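Local coordinates for protein probable glutathione reductase (Sinorhizobium meliloti, PDB 4DNA) that probably catalyses the NADPH-dependent reduction of glutathione disulfide to glutathione, working as a homodimer with one FAD in each subunit, at residues D149-H154 and Q235-D240; Q211-G216 and K388-L393; Q366-Y371 and K392-A397. One frame throughout, in Å; residues are numbered along the deposited sequence.

Interaction 1 of 3, residues D149-H154 and Q235-D240; sequences DALPGH and QSVSAD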
loop_
_atom_site.group_PDB
_atom_site.type_symbol
_atom_site.label_atom_id
_atom_site.label_comp_id
_atom_site.label_asym_id
_atom_site.label_seq_id
_atom_site.Cartn_x
_atom_site.Cartn_y
_atom_site.Cartn_z
ATOM N N ASP A 149 36.556 15.645 7.852
ATOM C CA ASP A 149 37.633 16.306 8.602
ATOM C C ASP A 149 38.209 17.535 7.891
ATOM O O ASP A 149 38.858 18.376 8.509
ATOM C CB ASP A 149 38.737 15.309 8.985
ATOM C CG ASP A 149 38.322 14.366 10.129
ATOM O OD1 ASP A 149 37.117 14.260 10.447
ATOM O OD2 ASP A 149 39.213 13.718 10.718
ATOM N N ALA A 150 37.939 17.634 6.594
ATOM C CA ALA A 150 38.353 18.781 5.799
ATOM C C ALA A 150 37.531 20.047 6.091
ATOM O O ALA A 150 38.047 21.161 5.962
ATOM C CB ALA A 150 38.314 18.438 4.316
ATOM N N LEU A 151 36.267 19.888 6.482
ATOM C CA LEU A 151 35.436 21.046 6.821
ATOM C C LEU A 151 35.785 21.641 8.193
ATOM O O LEU A 151 35.708 20.938 9.210
ATOM C CB LEU A 151 33.950 20.686 6.783
ATOM C CG LEU A 151 32.999 21.765 7.324
ATOM C CD1 LEU A 151 32.734 22.831 6.266
ATOM C CD2 LEU A 151 31.698 21.164 7.827
ATOM N N PRO A 152 36.158 22.941 8.228
ATOM C CA PRO A 152 36.373 23.613 9.517
ATOM C C PRO A 152 35.124 23.518 10.390
ATOM O O PRO A 152 34.008 23.687 9.893
ATOM C CB PRO A 152 36.627 25.070 9.117
ATOM C CG PRO A 152 37.149 24.988 7.726
ATOM C CD PRO A 152 36.400 23.851 7.091
ATOM N N GLY A 153 35.307 23.220 11.671
ATOM C CA GLY A 153 34.187 23.166 12.600
ATOM C C GLY A 153 33.218 22.014 12.384
ATOM O O GLY A 153 32.065 22.085 12.806
ATOM N N HIS A 154 33.686 20.949 11.735
ATOM C CA HIS A 154 32.878 19.745 11.517
ATOM C C HIS A 154 32.513 19.074 12.807
ATOM O O HIS A 154 31.468 18.430 12.910
ATOM C CB HIS A 154 33.611 18.753 10.616
ATOM C CG HIS A 154 34.927 18.263 11.185
ATOM N ND1 HIS A 154 36.105 18.851 10.898
ATOM C CD2 HIS A 154 35.214 17.202 12.049
ATOM C CE1 HIS A 154 37.096 18.210 11.549
ATOM N NE2 HIS A 154 36.549 17.200 12.251
ATOM N N GLN A 235 30.946 26.197 3.446
ATOM C CA GLN A 235 32.360 26.629 3.533
ATOM C C GLN A 235 32.973 26.206 4.878
ATOM O O GLN A 235 34.071 25.637 4.924
ATOM C CB GLN A 235 32.532 28.162 3.384
ATOM C CG GLN A 235 31.738 28.872 2.293
ATOM C CD GLN A 235 32.424 28.884 0.939
ATOM O OE1 GLN A 235 32.860 27.847 0.439
ATOM N NE2 GLN A 235 32.502 30.061 0.327
ATOM N N SER A 236 32.249 26.505 5.964
ATOM C CA SER A 236 32.677 26.209 7.339
ATOM C C SER A 236 31.533 26.365 8.340
ATOM O O SER A 236 30.582 27.123 8.109
ATOM C CB SER A 236 33.810 27.138 7.755
ATOM O OG SER A 236 33.328 28.462 7.827
ATOM N N VAL A 237 31.647 25.657 9.458
ATOM C CA VAL A 237 30.704 25.800 10.549
ATOM C C VAL A 237 31.435 26.374 11.747
ATOM O O VAL A 237 32.587 26.012 12.014
ATOM C CB VAL A 237 30.053 24.454 10.946
ATOM C CG1 VAL A 237 28.980 24.663 12.006
ATOM C CG2 VAL A 237 29.439 23.762 9.740
ATOM N N SER A 238 30.761 27.281 12.451
ATOM C CA SER A 238 31.225 27.759 13.747
ATOM C C SER A 238 30.056 27.966 14.733
ATOM O O SER A 238 28.895 28.120 14.324
ATOM C CB SER A 238 32.019 29.046 13.588
ATOM O OG SER A 238 31.135 30.143 13.567
ATOM N N ALA A 239 30.390 27.970 16.027
ATOM C CA ALA A 239 29.439 28.214 17.114
ATOM C C ALA A 239 29.359 29.697 17.505
ATOM O O ALA A 239 30.388 30.384 17.590
ATOM C CB ALA A 239 29.811 27.374 18.328
ATOM N N ASP A 240 28.138 30.179 17.747
ATOM C CA ASP A 240 27.914 31.553 18.200
ATOM C C ASP A 240 27.900 31.634 19.729
ATOM O O ASP A 240 28.199 30.650 20.415
ATOM C CB ASP A 240 26.630 32.141 17.583
ATOM C CG ASP A 240 25.347 31.612 18.229
ATOM O OD1 ASP A 240 25.415 30.748 19.135
ATOM O OD2 ASP A 240 24.256 32.074 17.819
#
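Val237 meets the loop 149-154 with both its backbone and its side chain. Its amide points almost straight at the carbonyl of Pro152 (N to O 3.1 Å, 176° at the hydrogen), although the N-H comes in tilted out of the carbonyl plane. The return path is a weaker one: Gly153 CA lies 3.3 Å from Val237 O, a CA-H...O contact. Two consecutive loop residues are thus held against one strand residue.

Leu151 reaches the strand through its two methyl groups. With CG anti to the backbone N (chi1 171°), CD1 comes 3.4 Å from Gln235 O and lies against Ser236 CA, while CD2 meets Val237 CG2 at 3.9 Å, where the two side chains cross obliquely. Pro152 turns its ring to the same strand, CB 3.8 Å from Ser236 CB and CD near Gln235 O.

The loop is shaped for this by a type II turn from Leu151 to His154. Leu151 O accepts both the His154 amide and His154 ND1 (2.7 Å), with Leu151 O lying in the plane of the imidazole. Gly153 holds the positive-phi position (phi 69°), which by itself favours glycine, and a CB there would point toward the strand.

On its far side, strand 234-239 pairs with strand 245-249, and Val237 also touches Cys157. The arrangement is that of a beta turn docked by a single backbone bond on the edge strand of a small antiparallel meander, strands 234-239, 245-249 and 254-257, which lies between parallel strands 227-229 and 259-262 in the chain of the NAD(P)-binding domain of this reductase family.

Interaction 2 of 3, residues Q211-G216 and K388-L393; sequences QDMRRG and KTIMKL
The Asp212 carboxylate is met at OD2 by Lys392 NZ, 3.0 Å away, on the anti side and 16° out of the carboxylate plane; OD1 is taken by Arg372 in a second salt bridge. Lys392 comes across the aspartate nearly perpendicular to it. The lysine leaves opposite its backbone N (chi1 162°), and bends further out direct its ammonium to the carboxylate. The ammonium also makes salt bridges to Asp210, its strongest partner, and to Glu358, a cluster of three acids that would probably keep it charged.

Helix 211-223 is the connection between parallel strands 195-199 and 227-229 of the Rossmann-type NAD(P)-binding sheet, and here its first turns run against strand 389-396 of the dimerisation domain. The local axes are 9.5 Å apart and nearly antiparallel, at 166°.

Beside the charged pair the interface turns apolar. Met213, a selenomethionine in the crystal, bends at chi2 and chi3 to put CE 3.9 Å from Ile390 CG2, the two chains running past one another head to tail. Asp212 CB lies near the same methyl, and Ile390 CD1 lies 4.3 Å from Gly216 CA.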
loop_
_atom_site.group_PDB
_atom_site.type_symbol
_atom_site.label_atom_id
_atom_site.label_comp_id
_atom_site.label_asym_id
_atom_site.label_seq_id
_atom_site.Cartn_x
_atom_site.Cartn_y
_atom_site.Cartn_z
ATOM N N GLN A 211 13.248 11.658 -12.922
ATOM C CA GLN A 211 13.043 13.100 -12.881
ATOM C C GLN A 211 11.779 13.486 -12.128
ATOM O O GLN A 211 11.821 14.355 -11.268
ATOM C CB GLN A 211 13.115 13.778 -14.259
ATOM C CG GLN A 211 12.236 13.210 -15.363
ATOM C CD GLN A 211 13.029 12.381 -16.359
ATOM O OE1 GLN A 211 13.549 11.288 -16.022
ATOM N NE2 GLN A 211 13.140 12.892 -17.592
ATOM N N ASP A 212 10.673 12.827 -12.437
ATOM C CA ASP A 212 9.416 13.060 -11.736
ATOM C C ASP A 212 9.453 12.687 -10.220
ATOM O O ASP A 212 8.686 13.234 -9.425
ATOM C CB ASP A 212 8.272 12.343 -12.463
ATOM C CG ASP A 212 8.019 12.902 -13.848
ATOM O OD1 ASP A 212 7.692 14.091 -14.004
ATOM O OD2 ASP A 212 8.134 12.146 -14.814
HETATM N N MSE A 213 10.334 11.781 -9.809
HETATM C CA MSE A 213 10.518 11.572 -8.377
HETATM C C MSE A 213 11.210 12.768 -7.781
HETATM O O MSE A 213 10.724 13.342 -6.823
HETATM C CB MSE A 213 11.278 10.290 -8.050
HETATM C CG MSE A 213 10.612 9.031 -8.602
HETATM SE SE MSE A 213 8.725 8.950 -8.027
HETATM C CE MSE A 213 7.615 9.593 -9.536
ATOM N N ARG A 214 12.347 13.157 -8.352
ATOM C CA ARG A 214 13.126 14.322 -7.904
ATOM C C ARG A 214 12.334 15.629 -7.851
ATOM O O ARG A 214 12.175 16.228 -6.790
ATOM C CB ARG A 214 14.337 14.512 -8.820
ATOM C CG ARG A 214 15.526 13.656 -8.443
ATOM C CD ARG A 214 16.453 13.329 -9.614
ATOM N NE ARG A 214 16.487 14.324 -10.688
ATOM C CZ ARG A 214 16.556 13.999 -11.978
ATOM N NH1 ARG A 214 16.560 12.721 -12.335
ATOM N NH2 ARG A 214 16.587 14.939 -12.914
ATOM N N ARG A 215 11.849 16.072 -9.005
ATOM C CA ARG A 215 11.167 17.352 -9.110
ATOM C C ARG A 215 9.887 17.377 -8.288
ATOM O O ARG A 215 9.493 18.429 -7.771
ATOM C CB ARG A 215 10.849 17.670 -10.564
ATOM C CG ARG A 215 11.997 18.285 -11.333
ATOM C CD ARG A 215 12.641 17.291 -12.276
ATOM N NE ARG A 215 13.871 17.827 -12.866
ATOM C CZ ARG A 215 14.040 18.125 -14.151
ATOM N NH1 ARG A 215 15.207 18.595 -14.567
ATOM N NH2 ARG A 215 13.058 17.956 -15.027
ATOM N N GLY A 216 9.241 16.218 -8.170
ATOM C CA GLY A 216 7.969 16.128 -7.479
ATOM C C GLY A 216 8.139 16.286 -5.993
ATOM O O GLY A 216 7.390 17.017 -5.341
ATOM N N LYS A 388 -0.188 15.966 -4.506
ATOM C CA LYS A 388 -0.345 15.305 -5.800
ATOM C C LYS A 388 0.331 13.939 -5.822
ATOM O O LYS A 388 1.455 13.774 -5.359
ATOM C CB LYS A 388 0.118 16.211 -6.951
ATOM C CG LYS A 388 -1.025 17.021 -7.554
ATOM C CD LYS A 388 -0.646 18.483 -7.782
ATOM C CE LYS A 388 -1.871 19.313 -8.165
ATOM N NZ LYS A 388 -1.549 20.719 -8.565
ATOM N N THR A 389 -0.372 12.942 -6.323
ATOM C CA THR A 389 0.266 11.657 -6.505
ATOM C C THR A 389 0.791 11.565 -7.932
ATOM O O THR A 389 0.050 11.799 -8.890
ATOM C CB THR A 389 -0.676 10.485 -6.141
ATOM O OG1 THR A 389 -1.007 10.569 -4.754
ATOM C CG2 THR A 389 -0.014 9.140 -6.407
ATOM N N ILE A 390 2.083 11.263 -8.062
ATOM C CA ILE A 390 2.649 10.943 -9.360
ATOM C C ILE A 390 2.904 9.447 -9.439
ATOM O O ILE A 390 3.494 8.868 -8.530
ATOM C CB ILE A 390 3.891 11.789 -9.680
ATOM C CG1 ILE A 390 3.492 13.257 -9.832
ATOM C CG2 ILE A 390 4.512 11.352 -10.994
ATOM C CD1 ILE A 390 4.570 14.235 -9.416
HETATM N N MSE A 391 2.408 8.830 -10.511
HETATM C CA MSE A 391 2.536 7.389 -10.747
HETATM C C MSE A 391 2.994 7.164 -12.154
HETATM O O MSE A 391 2.248 7.430 -13.096
HETATM C CB MSE A 391 1.173 6.748 -10.597
HETATM C CG MSE A 391 0.932 6.522 -9.117
HETATM SE SE MSE A 391 -0.565 5.270 -8.850
HETATM C CE MSE A 391 -0.396 5.001 -6.907
ATOM N N LYS A 392 4.221 6.678 -12.325
ATOM C CA LYS A 392 4.817 6.681 -13.649
ATOM C C LYS A 392 5.378 5.335 -14.045
ATOM O O LYS A 392 6.213 4.786 -13.349
ATOM C CB LYS A 392 5.872 7.785 -13.750
ATOM C CG LYS A 392 6.869 7.642 -14.885
ATOM C CD LYS A 392 7.142 8.991 -15.538
ATOM C CE LYS A 392 8.456 9.019 -16.307
ATOM N NZ LYS A 392 9.564 9.645 -15.549
ATOM N N LEU A 393 4.904 4.828 -15.179
ATOM C CA LEU A 393 5.359 3.567 -15.744
ATOM C C LEU A 393 6.210 3.791 -16.974
ATOM O O LEU A 393 5.842 4.603 -17.839
ATOM C CB LEU A 393 4.165 2.704 -16.132
ATOM C CG LEU A 393 3.456 2.011 -14.968
ATOM C CD1 LEU A 393 2.165 1.345 -15.414
ATOM C CD2 LEU A 393 4.392 1.001 -14.362
#

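Interaction 3 of 3, residues Q366-Y371 and K392-A397; sequences QEIEVY and KLVVNA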
loop_
_atom_site.group_PDB
_atom_site.type_symbol
_atom_site.label_atom_id
_atom_site.label_comp_id
_atom_site.label_asym_id
_atom_site.label_seq_id
_atom_site.Cartn_x
_atom_site.Cartn_y
_atom_site.Cartn_z
ATOM N N GLN A 366 15.612 2.158 -28.089
ATOM C CA GLN A 366 15.399 3.113 -29.188
ATOM C C GLN A 366 14.063 3.828 -29.062
ATOM O O GLN A 366 13.931 4.993 -29.443
ATOM C CB GLN A 366 15.470 2.393 -30.544
ATOM C CG GLN A 366 15.133 3.256 -31.753
ATOM C CD GLN A 366 15.676 2.714 -33.072
ATOM O OE1 GLN A 366 15.756 1.503 -33.293
ATOM N NE2 GLN A 366 16.042 3.618 -33.962
ATOM N N GLU A 367 13.088 3.110 -28.514
ATOM C CA GLU A 367 11.706 3.541 -28.470
ATOM C C GLU A 367 11.102 3.151 -27.145
ATOM O O GLU A 367 11.079 1.971 -26.785
ATOM C CB GLU A 367 10.934 2.859 -29.584
ATOM C CG GLU A 367 10.370 3.806 -30.624
ATOM C CD GLU A 367 8.916 4.171 -30.351
ATOM O OE1 GLU A 367 8.101 4.138 -31.298
ATOM O OE2 GLU A 367 8.579 4.482 -29.186
ATOM N N ILE A 368 10.631 4.131 -26.391
ATOM C CA ILE A 368 9.976 3.801 -25.129
ATOM C C ILE A 368 8.601 4.429 -25.062
ATOM O O ILE A 368 8.337 5.418 -25.749
ATOM C CB ILE A 368 10.805 4.193 -23.888
ATOM C CG1 ILE A 368 11.262 5.641 -23.986
ATOM C CG2 ILE A 368 11.997 3.266 -23.736
ATOM C CD1 ILE A 368 11.729 6.196 -22.663
ATOM N N GLU A 369 7.726 3.839 -24.258
ATOM C CA GLU A 369 6.430 4.450 -23.983
ATOM C C GLU A 369 6.362 4.756 -22.496
ATOM O O GLU A 369 6.794 3.955 -21.658
ATOM C CB GLU A 369 5.274 3.556 -24.444
ATOM C CG GLU A 369 5.291 3.266 -25.946
ATOM C CD GLU A 369 4.575 1.979 -26.373
ATOM O OE1 GLU A 369 4.436 1.030 -25.569
ATOM O OE2 GLU A 369 4.163 1.910 -27.552
ATOM N N VAL A 370 5.858 5.945 -22.176
ATOM C CA VAL A 370 5.773 6.412 -20.792
ATOM C C VAL A 370 4.309 6.665 -20.417
ATOM O O VAL A 370 3.535 7.269 -21.189
ATOM C CB VAL A 370 6.639 7.665 -20.558
ATOM C CG1 VAL A 370 6.480 8.178 -19.140
ATOM C CG2 VAL A 370 8.100 7.355 -20.840
ATOM N N TYR A 371 3.943 6.165 -19.236
ATOM C CA TYR A 371 2.585 6.208 -18.768
ATOM C C TYR A 371 2.572 6.959 -17.430
ATOM O O TYR A 371 2.970 6.424 -16.402
ATOM C CB TYR A 371 2.034 4.781 -18.687
ATOM C CG TYR A 371 1.916 4.055 -20.049
ATOM C CD1 TYR A 371 3.015 3.398 -20.621
ATOM C CD2 TYR A 371 0.698 4.003 -20.746
ATOM C CE1 TYR A 371 2.903 2.727 -21.831
ATOM C CE2 TYR A 371 0.588 3.343 -21.961
ATOM C CZ TYR A 371 1.696 2.711 -22.498
ATOM O OH TYR A 371 1.609 2.057 -23.707
ATOM N N LYS A 392 4.221 6.678 -12.325
ATOM C CA LYS A 392 4.817 6.681 -13.649
ATOM C C LYS A 392 5.378 5.335 -14.045
ATOM O O LYS A 392 6.213 4.786 -13.349
ATOM C CB LYS A 392 5.872 7.785 -13.750
ATOM C CG LYS A 392 6.869 7.642 -14.885
ATOM C CD LYS A 392 7.142 8.991 -15.538
ATOM C CE LYS A 392 8.456 9.019 -16.307
ATOM N NZ LYS A 392 9.564 9.645 -15.549
ATOM N N LEU A 393 4.904 4.828 -15.179
ATOM C CA LEU A 393 5.359 3.567 -15.744
ATOM C C LEU A 393 6.210 3.791 -16.974
ATOM O O LEU A 393 5.842 4.603 -17.839
ATOM C CB LEU A 393 4.165 2.704 -16.132
ATOM C CG LEU A 393 3.456 2.011 -14.968
ATOM C CD1 LEU A 393 2.165 1.345 -15.414
ATOM C CD2 LEU A 393 4.392 1.001 -14.362
ATOM N N VAL A 394 7.335 3.070 -17.063
ATOM C CA VAL A 394 8.232 3.170 -18.229
ATOM C C VAL A 394 8.305 1.819 -18.965
ATOM O O VAL A 394 8.561 0.779 -18.338
ATOM C CB VAL A 394 9.638 3.661 -17.836
ATOM C CG1 VAL A 394 10.481 3.887 -19.076
ATOM C CG2 VAL A 394 9.560 4.940 -17.014
ATOM N N VAL A 395 8.077 1.847 -20.283
ATOM C CA VAL A 395 7.833 0.639 -21.082
ATOM C C VAL A 395 8.671 0.558 -22.366
ATOM O O VAL A 395 8.813 1.550 -23.098
ATOM C CB VAL A 395 6.348 0.560 -21.447
ATOM C CG1 VAL A 395 6.088 -0.448 -22.560
ATOM C CG2 VAL A 395 5.535 0.251 -20.196
ATOM N N ASN A 396 9.217 -0.623 -22.653
ATOM C CA ASN A 396 9.940 -0.833 -23.896
ATOM C C ASN A 396 8.983 -1.102 -25.057
ATOM O O ASN A 396 8.290 -2.109 -25.065
ATOM C CB ASN A 396 10.955 -1.966 -23.755
ATOM C CG ASN A 396 11.817 -2.150 -24.998
ATOM O OD1 ASN A 396 11.456 -1.754 -26.104
ATOM N ND2 ASN A 396 12.961 -2.770 -24.814
ATOM N N ALA A 397 8.977 -0.197 -26.039
ATOM C CA ALA A 397 8.064 -0.275 -27.183
ATOM C C ALA A 397 8.180 -1.573 -27.963
ATOM O O ALA A 397 7.187 -2.049 -28.503
ATOM C CB ALA A 397 8.258 0.911 -28.109
HETATM O O HOH W 1 12.861 -0.325 -28.040
#
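Tyr371 sets CG anti to its carbonyl carbon (chi1 -65°), and this turns the ring toward Val395, whose CG2 lies 4.0 Å from Tyr371 CE1 in an oblique approach. Leu393 O sits at the ring edge, near its plane. Val370, with CG1 opposite the backbone N (chi1 177°), instead touches the aliphatic part of Lys392, CG1 to CE 3.6 Å.

The extended strands send successive side chains to alternate faces, and the antiparallel register sets which residues face one another. Tyr371 with Leu393 and Glu369 with Val395 are hydrogen-bonded pairs, each with two N-H...O bonds of 2.8 Å between amide N and carbonyl O; Ile368 with Asn396 and Val370 with Val394 are non-hydrogen-bonded. These are neighbouring strands of the antiparallel sheet in the dimerisation domain, strand 389-396 having 402-408 on its other side. Helix 358-364 packs on the face bearing Ile368, Val370 and Val394.

On the face bearing Tyr371, Arg400 NH1 forms a salt bridge with Glu369 OE1 and a hydrogen bond with Tyr371 OH, while Lys429 makes a cation-pi contact with the ring. With a leucine in place of Tyr371, Arg400 would probably lose one of its partners and Lys429 its aromatic surface.

Where the pairing ends, at Glu367 and Ala397, Glu367 O accepts Ala397 N (3.1 Å), which stands above the carbonyl plane. A water donates to that same oxygen and, at 2.8 Å, to Asn396 OD1, which also receives Ala398 N. Ala397 CB rests 3.6 Å from Glu367 CB.

In the fold
Burial rises through the series as the chemistry changes. Interaction 1 is a surface contact, a turn held on a sheet edge by one backbone bond and small apolar contacts. Interaction 2, partly buried, joins two domains; it has no backbone hydrogen bond across it and relies mainly on side chains, a charge cluster next to an apolar patch. Interaction 3 is buried, and repeated backbone bonding inside one sheet does most of the work. Interactions 2 and 3 share strand 389-396, and Lys392 serves both with different parts of its side chain; their centres are about 15 Å apart. Interaction 1 stands separate, its nearest atoms about 23 Å from interaction 2.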